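Local coordinates for protein peptidase S15/CocE/NonD (Thaumarchaeota archaeon SCGC AB-539-E09, PDB 4PF1) that is a serine aminopeptidase with an alpha/beta hydrolase fold, which probably cleaves residues from the N-terminal end of peptides, at residues T129-H133 / S134-Y138; G115-M118 / N119-T123; I141-V145 / K146-E150. All coordinates share one frame; numbering follows the deposited sequence.

Contact 1. Residues T129-H133 / S134-Y138; sequences TGTDH and STDTY
The side chains of Asp-132 and Thr-135 cross at about a right angle, and each reaches back to the backbone of the other. Asp-132 has CG set between its own backbone N and carbonyl carbon (chi1 52°), which folds the carboxylate over the first helical turn. There OD1 of Asp-132 is met nearly head-on by Thr-135 N at 3.1 Å. Ser-134 OG gives its proton to the same OD1 of Asp-132 over only 2.5 Å, from the syn side and somewhat out of the carboxylate plane; the amide and the hydroxyl use opposite faces of that plane. Ser-134 N adds a weak bond. Thr-135 also lays its methyl beside the acid, CG2 lying 3.4 Å from Asp-132 OD1.

The return bond runs from Asp-132 N to Thr-135 OG1, 3.1 Å and almost straight at 169°. Together the two make a capping box, with Asp-132 as N-cap of helix 133-147 in the alpha/beta hydrolase part of the chain. The carboxylate thus serves amides of the first turn, and its charge would suit the positive end of the helix dipole. Its other oxygen, OD2, accepts from Thr-123 N, so the cap also holds the preceding loop.

Thr-131 approaches Thr-135 crosswise, its CB 3.6 Å from Thr-135 OG1. Asp-136 N donates to Asp-132 O at 3.0 Å, the helix's first i to i+4 bond, and the Asp-136 carboxylate forms a salt bridge with Arg-107. The His-133 side chain leaves the backbone away from 134-138, its ND1 hydrogen-bonded to Arg-66. Two hydrogen bonds from Thr-137 grip His-133 O from opposite faces of the carbonyl plane: N at 2.9 Å and OG1, beside its backbone N (chi1 -63°), at 2.6 Å.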
loop_
_atom_site.group_PDB
_atom_site.type_symbol
_atom_site.label_atom_id
_atom_site.label_comp_id
_atom_site.label_asym_id
_atom_site.label_seq_id
_atom_site.Cartn_x
_atom_site.Cartn_y
_atom_site.Cartn_z
ATOM N N THR A 129 -0.098 46.235 26.129
ATOM C CA THR A 129 1.333 45.955 26.315
ATOM C C THR A 129 2.215 47.047 25.697
ATOM O O THR A 129 3.347 47.242 26.140
ATOM C CB THR A 129 1.705 44.570 25.756
ATOM O OG1 THR A 129 1.614 44.584 24.329
ATOM C CG2 THR A 129 0.847 43.445 26.343
ATOM N N GLY A 130 1.694 47.735 24.682
ATOM C CA GLY A 130 2.419 48.783 23.973
ATOM C C GLY A 130 2.931 48.340 22.615
ATOM O O GLY A 130 3.213 49.179 21.756
ATOM N N THR A 131 3.056 47.014 22.412
ATOM C CA THR A 131 3.522 46.426 21.148
ATOM C C THR A 131 2.497 45.437 20.596
ATOM O O THR A 131 1.655 44.933 21.340
ATOM C CB THR A 131 4.888 45.719 21.331
ATOM O OG1 THR A 131 4.743 44.627 22.243
ATOM C CG2 THR A 131 6.003 46.671 21.786
ATOM N N ASP A 132 2.575 45.160 19.287
ATOM C CA ASP A 132 1.738 44.174 18.606
ATOM C C ASP A 132 2.519 43.586 17.427
ATOM O O ASP A 132 3.692 43.932 17.245
ATOM C CB ASP A 132 0.375 44.769 18.174
ATOM C CG ASP A 132 0.434 46.060 17.382
ATOM O OD1 ASP A 132 1.183 46.110 16.388
ATOM O OD2 ASP A 132 -0.335 46.988 17.703
ATOM N N HIS A 133 1.895 42.687 16.643
ATOM C CA HIS A 133 2.569 42.048 15.507
ATOM C C HIS A 133 3.024 43.063 14.453
ATOM O O HIS A 133 4.072 42.856 13.852
ATOM C CB HIS A 133 1.684 40.979 14.862
ATOM C CG HIS A 133 1.640 39.693 15.627
ATOM N ND1 HIS A 133 2.684 38.787 15.574
ATOM C CD2 HIS A 133 0.669 39.196 16.426
ATOM C CE1 HIS A 133 2.319 37.776 16.344
ATOM N NE2 HIS A 133 1.113 37.975 16.875
ATOM N N SER A 134 2.265 44.167 14.254
ATOM C CA SER A 134 2.619 45.198 13.271
ATOM C C SER A 134 3.841 46.027 13.709
ATOM O O SER A 134 4.669 46.363 12.863
ATOM C CB SER A 134 1.430 46.112 12.977
ATOM O OG SER A 134 1.143 46.998 14.043
ATOM N N THR A 135 3.960 46.352 15.017
ATOM C CA THR A 135 5.104 47.127 15.524
ATOM C C THR A 135 6.348 46.251 15.536
ATOM O O THR A 135 7.434 46.727 15.193
ATOM C CB THR A 135 4.828 47.750 16.910
ATOM O OG1 THR A 135 4.917 46.753 17.931
ATOM C CG2 THR A 135 3.497 48.465 16.977
ATOM N N ASP A 136 6.187 44.966 15.922
ATOM C CA ASP A 136 7.273 43.985 15.930
ATOM C C ASP A 136 7.776 43.742 14.499
ATOM O O ASP A 136 8.989 43.672 14.285
ATOM C CB ASP A 136 6.822 42.664 16.589
ATOM C CG ASP A 136 6.798 42.684 18.118
ATOM O OD1 ASP A 136 7.264 43.686 18.713
ATOM O OD2 ASP A 136 6.344 41.686 18.716
ATOM N N THR A 137 6.845 43.693 13.515
ATOM C CA THR A 137 7.166 43.532 12.088
ATOM C C THR A 137 7.971 44.733 11.591
ATOM O O THR A 137 8.968 44.542 10.891
ATOM C CB THR A 137 5.885 43.355 11.262
ATOM O OG1 THR A 137 5.232 42.157 11.671
ATOM C CG2 THR A 137 6.152 43.309 9.767
ATOM N N TYR A 138 7.529 45.971 11.947
ATOM C CA TYR A 138 8.215 47.208 11.550
ATOM C C TYR A 138 9.667 47.207 12.048
ATOM O O TYR A 138 10.570 47.560 11.289
ATOM C CB TYR A 138 7.466 48.461 12.072
ATOM C CG TYR A 138 8.088 49.765 11.615
ATOM C CD1 TYR A 138 9.156 50.333 12.307
ATOM C CD2 TYR A 138 7.620 50.424 10.483
ATOM C CE1 TYR A 138 9.760 51.509 11.867
ATOM C CE2 TYR A 138 8.207 51.611 10.043
ATOM C CZ TYR A 138 9.278 52.148 10.738
ATOM O OH TYR A 138 9.867 53.309 10.303
#

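Contact 2. Residues G115-M118 / N119-T123; sequences GYMM and NKPLT
Met-117 and Lys-120 face each other across a tight turn, their CA atoms 4.9 Å apart, where Asn-119 adopts left-handed backbone angles (phi 47°, psi 52°) and Met-117 O comes within 3.0 Å of Lys-120 N. The two side chains cross obliquely. Met-117 CB rests 3.8 Å from Lys-120 CG, and the sulfur continues along the lysine, SD of Met-117 lying 4.1 Å from CE of Lys-120. A bend at the last torsion of Met-117 (chi3 77°) turns its methyl toward the proline, CE ending 4.4 Å from Pro-121 CD.

Met-118 and Asn-119 lie side by side and point the same way, with Met-118 CG 3.5 Å from Asn-119 OD1. The chain of Met-118 curls against Tyr-162 and Tyr-210, while the Asn-119 side chain sits close to a bound glycerol, probably from the crystallisation liquor, and near the probable active site, without touching its likely Ser-His-Asp triad. Tyr-162 OH bonds both Asn-119 N and the hydroxyl of Tyr-116, and Asp-18 of a second subunit holds Met-118 N.

Lys-120 runs fully extended past the methionine sulfur and delivers its ammonium to a water, NZ to water oxygen 2.9 Å; that water donates on to Gly-115 O at 3.1 Å. NZ also bonds Thr-131 O and Thr-129 OG1. The lysine's aliphatic chain is thus flanked by Met-117 CB and SD, while Gly-115 (through the water), Thr-129 and Thr-131 supply oxygens that would solvate the buried ammonium and link two parts of the loop.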
loop_
_atom_site.group_PDB
_atom_site.type_symbol
_atom_site.label_atom_id
_atom_site.label_comp_id
_atom_site.label_asym_id
_atom_site.label_seq_id
_atom_site.Cartn_x
_atom_site.Cartn_y
_atom_site.Cartn_z
ATOM N N GLY A 115 6.044 37.823 26.413
ATOM C CA GLY A 115 4.832 37.078 26.714
ATOM C C GLY A 115 4.099 36.661 25.460
ATOM O O GLY A 115 4.225 37.311 24.413
ATOM N N TYR A 116 3.338 35.564 25.540
ATOM C CA TYR A 116 2.616 35.094 24.372
ATOM C C TYR A 116 1.112 35.244 24.539
ATOM O O TYR A 116 0.520 34.676 25.458
ATOM C CB TYR A 116 2.988 33.642 24.018
ATOM C CG TYR A 116 2.236 33.108 22.818
ATOM C CD1 TYR A 116 2.436 33.645 21.550
ATOM C CD2 TYR A 116 1.268 32.119 22.962
ATOM C CE1 TYR A 116 1.713 33.193 20.449
ATOM C CE2 TYR A 116 0.541 31.653 21.866
ATOM C CZ TYR A 116 0.773 32.189 20.610
ATOM O OH TYR A 116 0.065 31.740 19.525
ATOM N N MET A 117 0.503 36.010 23.627
ATOM C CA MET A 117 -0.936 36.217 23.547
ATOM C C MET A 117 -1.417 35.625 22.234
ATOM O O MET A 117 -0.954 36.060 21.175
ATOM C CB MET A 117 -1.279 37.716 23.633
ATOM C CG MET A 117 -1.262 38.271 25.045
ATOM S SD MET A 117 -1.473 40.074 25.074
ATOM C CE MET A 117 -3.238 40.201 24.792
ATOM N N MET A 118 -2.282 34.585 22.298
ATOM C CA MET A 118 -2.837 33.891 21.125
ATOM C C MET A 118 -3.372 34.909 20.117
ATOM O O MET A 118 -4.255 35.688 20.461
ATOM C CB MET A 118 -3.955 32.914 21.559
ATOM C CG MET A 118 -4.664 32.210 20.395
ATOM S SD MET A 118 -3.689 30.908 19.616
ATOM C CE MET A 118 -3.645 29.679 20.946
ATOM N N ASN A 119 -2.804 34.923 18.885
ATOM C CA ASN A 119 -3.176 35.858 17.810
ATOM C C ASN A 119 -3.247 37.287 18.357
ATOM O O ASN A 119 -4.285 37.947 18.229
ATOM C CB ASN A 119 -4.514 35.455 17.156
ATOM C CG ASN A 119 -4.505 34.101 16.509
ATOM O OD1 ASN A 119 -5.077 33.142 17.034
ATOM N ND2 ASN A 119 -3.897 34.001 15.331
ATOM N N LYS A 120 -2.163 37.731 19.038
ATOM C CA LYS A 120 -2.077 39.037 19.697
ATOM C C LYS A 120 -2.684 40.142 18.818
ATOM O O LYS A 120 -2.226 40.349 17.690
ATOM C CB LYS A 120 -0.622 39.372 20.063
ATOM C CG LYS A 120 -0.501 40.463 21.113
ATOM C CD LYS A 120 0.928 40.891 21.296
ATOM C CE LYS A 120 1.073 41.844 22.452
ATOM N NZ LYS A 120 2.480 42.295 22.620
ATOM N N PRO A 121 -3.773 40.799 19.284
ATOM C CA PRO A 121 -4.395 41.848 18.463
ATOM C C PRO A 121 -3.613 43.158 18.514
ATOM O O PRO A 121 -2.651 43.273 19.276
ATOM C CB PRO A 121 -5.786 41.999 19.084
ATOM C CG PRO A 121 -5.608 41.616 20.511
ATOM C CD PRO A 121 -4.457 40.648 20.589
ATOM N N LEU A 122 -4.040 44.157 17.714
ATOM C CA LEU A 122 -3.427 45.486 17.692
ATOM C C LEU A 122 -3.569 46.178 19.040
ATOM O O LEU A 122 -4.542 45.920 19.757
ATOM C CB LEU A 122 -4.086 46.368 16.614
ATOM C CG LEU A 122 -3.775 46.082 15.144
ATOM C CD1 LEU A 122 -4.456 47.098 14.270
ATOM C CD2 LEU A 122 -2.269 46.114 14.863
ATOM N N THR A 123 -2.636 47.103 19.362
ATOM C CA THR A 123 -2.692 47.887 20.602
ATOM C C THR A 123 -4.042 48.602 20.686
ATOM O O THR A 123 -4.514 49.153 19.687
ATOM C CB THR A 123 -1.512 48.880 20.706
ATOM O OG1 THR A 123 -1.518 49.756 19.580
ATOM C CG2 THR A 123 -0.163 48.183 20.822
HETATM O O HOH W 1 3.042 40.186 24.574
#

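Contact 3. Residues I141-V145 / K146-E150; sequences IDWLV and KNIPE
The indole of Trp-143 carries the side chain of Asn-147 on one face, the amide stacked at 19° to the ring plane. ND2 of Asn-147 hovers over the five-membered ring, 3.4 Å from Trp-143 CD1, while Asn-147 CB stands 3.6 Å above the centroid of the six-membered ring, almost on its normal, in a CH-pi contact. Obliquely to the ring comes Ile-148, CD1 at 4.1 Å from Trp-143 CZ3; around it the indole also packs on Arg-35, Glu-37 and Ile-39 of strand 32-40.

The amide is fixed in rotation by its own bond: Asn-147 ND2 donates to Trp-143 O at 2.8 Å and 165°, in the plane of the amide. The backbone Asn-147 N joins it at the same carbonyl, 2.8 Å from Trp-143 O. One residue further, Ile-148 N closes on Leu-144 O at 3.0 Å as the helix ends.

On another side of the helix Lys-146 bends at its last torsion (chi4 80°) to form a salt bridge, NZ 3.0 Å from Asp-142 OD1 and above the carboxylate plane, with a weak bond to OD2. His-175 NE2 also bonds OD1, and with the ammonium would be expected to stabilise the negative charge.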
loop_
_atom_site.group_PDB
_atom_site.type_symbol
_atom_site.label_atom_id
_atom_site.label_comp_id
_atom_site.label_asym_id
_atom_site.label_seq_id
_atom_site.Cartn_x
_atom_site.Cartn_y
_atom_site.Cartn_z
ATOM N N ILE A 141 11.658 44.412 10.012
ATOM C CA ILE A 141 11.969 44.816 8.631
ATOM C C ILE A 141 13.079 45.888 8.626
ATOM O O ILE A 141 13.991 45.811 7.799
ATOM C CB ILE A 141 10.701 45.283 7.847
ATOM C CG1 ILE A 141 9.697 44.117 7.666
ATOM C CG2 ILE A 141 11.082 45.887 6.481
ATOM C CD1 ILE A 141 8.312 44.520 7.085
ATOM N N ASP A 142 13.014 46.851 9.569
ATOM C CA ASP A 142 13.998 47.933 9.701
ATOM C C ASP A 142 15.395 47.384 9.972
ATOM O O ASP A 142 16.355 47.845 9.356
ATOM C CB ASP A 142 13.592 48.916 10.805
ATOM C CG ASP A 142 14.258 50.271 10.665
ATOM O OD1 ASP A 142 13.912 51.008 9.709
ATOM O OD2 ASP A 142 15.127 50.592 11.503
ATOM N N TRP A 143 15.508 46.388 10.874
ATOM C CA TRP A 143 16.786 45.747 11.181
ATOM C C TRP A 143 17.305 44.963 9.967
ATOM O O TRP A 143 18.487 45.062 9.646
ATOM C CB TRP A 143 16.656 44.814 12.395
ATOM C CG TRP A 143 17.976 44.309 12.909
ATOM C CD1 TRP A 143 18.711 44.833 13.930
ATOM C CD2 TRP A 143 18.729 43.195 12.402
ATOM N NE1 TRP A 143 19.871 44.111 14.099
ATOM C CE2 TRP A 143 19.912 43.107 13.165
ATOM C CE3 TRP A 143 18.522 42.268 11.364
ATOM C CZ2 TRP A 143 20.878 42.118 12.939
ATOM C CZ3 TRP A 143 19.487 41.299 11.130
ATOM C CH2 TRP A 143 20.649 41.233 11.907
ATOM N N LEU A 144 16.427 44.169 9.318
ATOM C CA LEU A 144 16.780 43.319 8.176
ATOM C C LEU A 144 17.383 44.114 7.006
ATOM O O LEU A 144 18.473 43.772 6.554
ATOM C CB LEU A 144 15.565 42.508 7.687
ATOM C CG LEU A 144 15.121 41.331 8.569
ATOM C CD1 LEU A 144 13.735 40.854 8.176
ATOM C CD2 LEU A 144 16.119 40.178 8.511
ATOM N N VAL A 145 16.694 45.182 6.534
ATOM C CA VAL A 145 17.162 45.991 5.394
ATOM C C VAL A 145 18.442 46.799 5.736
ATOM O O VAL A 145 19.185 47.166 4.823
ATOM C CB VAL A 145 16.056 46.911 4.800
ATOM C CG1 VAL A 145 14.917 46.089 4.207
ATOM C CG2 VAL A 145 15.535 47.919 5.829
ATOM N N LYS A 146 18.695 47.059 7.039
ATOM C CA LYS A 146 19.874 47.804 7.495
ATOM C C LYS A 146 21.076 46.896 7.773
ATOM O O LYS A 146 22.212 47.364 7.684
ATOM C CB LYS A 146 19.552 48.603 8.772
ATOM C CG LYS A 146 18.856 49.937 8.530
ATOM C CD LYS A 146 18.439 50.572 9.852
ATOM C CE LYS A 146 18.024 52.017 9.707
ATOM N NZ LYS A 146 16.631 52.151 9.212
ATOM N N ASN A 147 20.843 45.618 8.144
ATOM C CA ASN A 147 21.940 44.731 8.546
ATOM C C ASN A 147 22.226 43.572 7.579
ATOM O O ASN A 147 23.220 42.866 7.775
ATOM C CB ASN A 147 21.701 44.197 9.953
ATOM C CG ASN A 147 21.723 45.288 10.989
ATOM O OD1 ASN A 147 22.776 45.653 11.515
ATOM N ND2 ASN A 147 20.569 45.887 11.246
ATOM N N ILE A 148 21.397 43.381 6.534
ATOM C CA ILE A 148 21.664 42.342 5.533
ATOM C C ILE A 148 22.121 43.045 4.243
ATOM O O ILE A 148 21.298 43.648 3.547
ATOM C CB ILE A 148 20.464 41.364 5.315
ATOM C CG1 ILE A 148 19.950 40.746 6.655
ATOM C CG2 ILE A 148 20.799 40.281 4.278
ATOM C CD1 ILE A 148 21.021 39.979 7.569
ATOM N N PRO A 149 23.447 43.040 3.953
ATOM C CA PRO A 149 23.948 43.794 2.787
ATOM C C PRO A 149 23.621 43.171 1.428
ATOM O O PRO A 149 23.668 43.874 0.416
ATOM C CB PRO A 149 25.460 43.827 3.015
ATOM C CG PRO A 149 25.748 42.629 3.841
ATOM C CD PRO A 149 24.553 42.423 4.718
ATOM N N GLU A 150 23.299 41.867 1.399
ATOM C CA GLU A 150 22.982 41.144 0.161
ATOM C C GLU A 150 21.578 41.498 -0.365
ATOM O O GLU A 150 21.240 41.126 -1.491
ATOM C CB GLU A 150 23.095 39.620 0.373
ATOM C CG GLU A 150 24.505 39.126 0.677
ATOM C CD GLU A 150 24.961 39.272 2.119
ATOM O OE1 GLU A 150 24.095 39.376 3.018
ATOM O OE2 GLU A 150 26.191 39.284 2.349
#

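Coming from strand 100-105, the chain makes contact 2 first, a tight turn in the long loop, then contact 1, where the loop runs into helix 133-147, and last contact 3, where that helix ends before strand 151-152. The three follow in series; none nests in or crosses another. Contacts 2 and 1 touch, for example where the His-133 ring packs against the Lys-120 carbonyl, so the loop folds back on the helix start. Contacts 1 and 3 share the helix, their centres about 18 Å apart, and hold its two ends. Contact 3 packs it onto strands 32-40, 46-54 and 100-105. Contact 2 packs on helices 162-169 and 204-215 and on a second subunit; contact 1 also touches helix 162-169.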